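Local atomic coordinates of enoyl-CoA hydratase (Mycobacterium thermoresistibile, PDB entry 3T3W), a protein that probably catalyses the hydration of enoyl-CoA thioesters in lipid metabolism. Residues L111-V116 with C136-L141. Numbering follows the deposited sequence.
With EDO (1,2-ethanediol), chain H.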
loop_
_atom_site.group_PDB
_atom_site.type_symbol
_atom_site.label_atom_id
_atom_site.label_comp_id
_atom_site.label_asym_id
_atom_site.label_seq_id
_atom_site.Cartn_x
_atom_site.Cartn_y
_atom_site.Cartn_z
ATOM N N LEU F 111 8.228 -18.081 5.790
ATOM C CA LEU F 111 7.075 -17.688 4.970
ATOM C C LEU F 111 6.272 -18.886 4.450
ATOM O O LEU F 111 5.044 -18.857 4.461
ATOM C CB LEU F 111 7.507 -16.756 3.823
ATOM C CG LEU F 111 7.721 -15.306 4.234
ATOM C CD1 LEU F 111 8.405 -14.552 3.071
ATOM C CD2 LEU F 111 6.402 -14.613 4.626
ATOM N N ARG F 112 6.957 -19.951 4.054
ATOM C CA ARG F 112 6.295 -21.131 3.600
ATOM C C ARG F 112 5.428 -21.721 4.715
ATOM O O ARG F 112 4.261 -22.068 4.475
ATOM C CB ARG F 112 7.314 -22.182 3.139
ATOM C CG ARG F 112 6.609 -23.436 2.731
ATOM C CD ARG F 112 7.383 -24.219 1.732
ATOM N NE ARG F 112 8.706 -24.638 2.138
ATOM C CZ ARG F 112 9.839 -24.231 1.563
ATOM N NH1 ARG F 112 11.003 -24.758 1.927
ATOM N NH2 ARG F 112 9.831 -23.291 0.626
ATOM N N TRP F 113 5.946 -21.775 5.939
ATOM C CA TRP F 113 5.134 -22.310 7.055
ATOM C C TRP F 113 3.917 -21.429 7.346
ATOM O O TRP F 113 2.797 -21.934 7.584
ATOM C CB TRP F 113 5.983 -22.436 8.295
ATOM C CG TRP F 113 7.224 -23.247 8.070
ATOM C CD1 TRP F 113 7.457 -24.242 7.119
ATOM C CD2 TRP F 113 8.472 -23.109 8.810
ATOM N NE1 TRP F 113 8.762 -24.724 7.231
ATOM C CE2 TRP F 113 9.405 -24.085 8.250
ATOM C CE3 TRP F 113 8.885 -22.287 9.850
ATOM C CZ2 TRP F 113 10.713 -24.201 8.717
ATOM C CZ3 TRP F 113 10.194 -22.412 10.316
ATOM C CH2 TRP F 113 11.086 -23.358 9.759
ATOM N N ARG F 114 4.139 -20.120 7.326
ATOM C CA ARG F 114 3.089 -19.140 7.489
ATOM C C ARG F 114 1.913 -19.419 6.556
ATOM O O ARG F 114 0.746 -19.240 6.958
ATOM C CB ARG F 114 3.653 -17.722 7.289
ATOM C CG ARG F 114 2.681 -16.579 7.553
ATOM C CD ARG F 114 2.063 -16.051 6.268
ATOM N NE ARG F 114 1.366 -14.778 6.516
ATOM C CZ ARG F 114 0.745 -14.071 5.569
ATOM N NH1 ARG F 114 0.695 -14.531 4.310
ATOM N NH2 ARG F 114 0.180 -12.908 5.910
ATOM N N ASN F 115 2.220 -19.813 5.322
ATOM C CA ASN F 115 1.224 -19.978 4.266
ATOM C C ASN F 115 0.627 -21.376 4.133
ATOM O O ASN F 115 -0.254 -21.602 3.282
ATOM C CB ASN F 115 1.813 -19.496 2.935
ATOM C CG ASN F 115 1.984 -17.990 2.912
ATOM O OD1 ASN F 115 1.041 -17.261 3.276
ATOM N ND2 ASN F 115 3.164 -17.508 2.474
ATOM N N VAL F 116 1.078 -22.338 4.949
ATOM C CA VAL F 116 0.488 -23.665 4.859
ATOM C C VAL F 116 -1.025 -23.547 5.103
ATOM O O VAL F 116 -1.427 -22.908 6.068
ATOM C CB VAL F 116 1.163 -24.664 5.846
ATOM C CG1 VAL F 116 0.319 -25.939 6.043
ATOM C CG2 VAL F 116 2.579 -24.982 5.390
ATOM N N CYS F 136 7.738 -19.797 15.885
ATOM C CA CYS F 136 6.395 -19.636 16.396
ATOM C C CYS F 136 5.593 -18.573 15.638
ATOM O O CYS F 136 4.381 -18.761 15.437
ATOM C CB CYS F 136 6.382 -19.368 17.919
ATOM S SG CYS F 136 7.248 -17.903 18.468
ATOM N N TRP F 137 6.203 -17.465 15.216
ATOM C CA TRP F 137 5.419 -16.446 14.493
ATOM C C TRP F 137 4.687 -16.947 13.267
ATOM O O TRP F 137 3.552 -16.506 13.028
ATOM C CB TRP F 137 6.252 -15.221 14.133
ATOM C CG TRP F 137 6.516 -14.250 15.244
ATOM C CD1 TRP F 137 5.765 -14.001 16.366
ATOM C CD2 TRP F 137 7.596 -13.272 15.276
ATOM N NE1 TRP F 137 6.302 -12.982 17.119
ATOM C CE2 TRP F 137 7.411 -12.493 16.504
ATOM C CE3 TRP F 137 8.665 -12.985 14.446
ATOM C CZ2 TRP F 137 8.266 -11.474 16.850
ATOM C CZ3 TRP F 137 9.523 -11.962 14.821
ATOM C CH2 TRP F 137 9.314 -11.212 15.977
ATOM N N PRO F 138 5.277 -17.875 12.484
ATOM C CA PRO F 138 4.530 -18.418 11.312
ATOM C C PRO F 138 3.260 -19.221 11.659
ATOM O O PRO F 138 2.436 -19.475 10.793
ATOM C CB PRO F 138 5.574 -19.293 10.598
ATOM C CG PRO F 138 6.863 -18.584 10.966
ATOM C CD PRO F 138 6.700 -18.254 12.422
ATOM N N CYS F 139 3.161 -19.685 12.902
ATOM C CA CYS F 139 1.970 -20.380 13.340
ATOM C C CYS F 139 0.810 -19.385 13.468
ATOM O O CYS F 139 1.003 -18.206 13.749
ATOM C CB CYS F 139 2.208 -21.117 14.666
ATOM S SG CYS F 139 3.418 -22.480 14.564
ATOM N N ASP F 140 -0.394 -19.878 13.260
ATOM C CA ASP F 140 -1.576 -19.062 13.348
ATOM C C ASP F 140 -1.865 -18.572 14.756
ATOM O O ASP F 140 -2.234 -17.410 14.930
ATOM C CB ASP F 140 -2.792 -19.797 12.784
ATOM C CG ASP F 140 -2.642 -20.095 11.307
ATOM O OD1 ASP F 140 -2.312 -19.142 10.549
ATOM O OD2 ASP F 140 -2.779 -21.283 10.938
ATOM N N LEU F 141 -1.799 -19.483 15.717
ATOM C CA LEU F 141 -2.081 -19.228 17.118
ATOM C C LEU F 141 -0.854 -19.588 17.948
ATOM O O LEU F 141 -0.077 -20.507 17.585
ATOM C CB LEU F 141 -3.247 -20.086 17.590
ATOM C CG LEU F 141 -4.498 -20.135 16.698
ATOM C CD1 LEU F 141 -5.595 -21.021 17.345
ATOM C CD2 LEU F 141 -5.070 -18.735 16.450
HETATM C C1 EDO H . -0.554 -14.790 13.090
HETATM O O1 EDO H . -1.805 -15.394 12.935
HETATM C C2 EDO H . -0.304 -13.814 11.977
HETATM O O2 EDO H . -0.174 -14.573 10.755
HETATM O O HOH W 1 1.062 -21.477 9.634
HETATM O O HOH W 2 -0.084 -18.017 9.302
#
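W113 and R114 meet P138 with different first torsions. In W113, CG is anti to the carbonyl carbon (chi1 -54°), and CB faces P138 CB at 3.9 Å. The indole leaves P138 CG at its edge, near the ring plane. Its NE1 is hydrogen-bonded to D53, and the ring stacks on W56 of helix 46-61. In R114, CG is anti to the backbone N (chi1 -175°). The chain bends at chi2 (-98°), and its guanidinium end leads away from the proline. There it forms a salt bridge with D237, and NH1 also donates to N115 OD1 at 2.9 Å. P138 CB lies against the bases of both side chains, 3.7 Å from R114 N. The P138 carbonyl O receives a nearly straight CA-H...O contact from R114 CA at 3.4 Å.

No direct hydrogen bond joins the segments. Water 1 donates to W113 O and to P138 O, both at 2.7 Å. Water 2 lies 2.8 Å from both R114 O and D140 OD1, but has too few protons for all the acceptors around it. The D140 carboxylate forms salt bridges with K229 and with K177 of a second subunit. P138 sits in a type I turn from C136 to C139. The contact packs the last turn of helix 95-115 against the loop between helix 133-136 and strand 141-145, in the buried core of a crotonase fold.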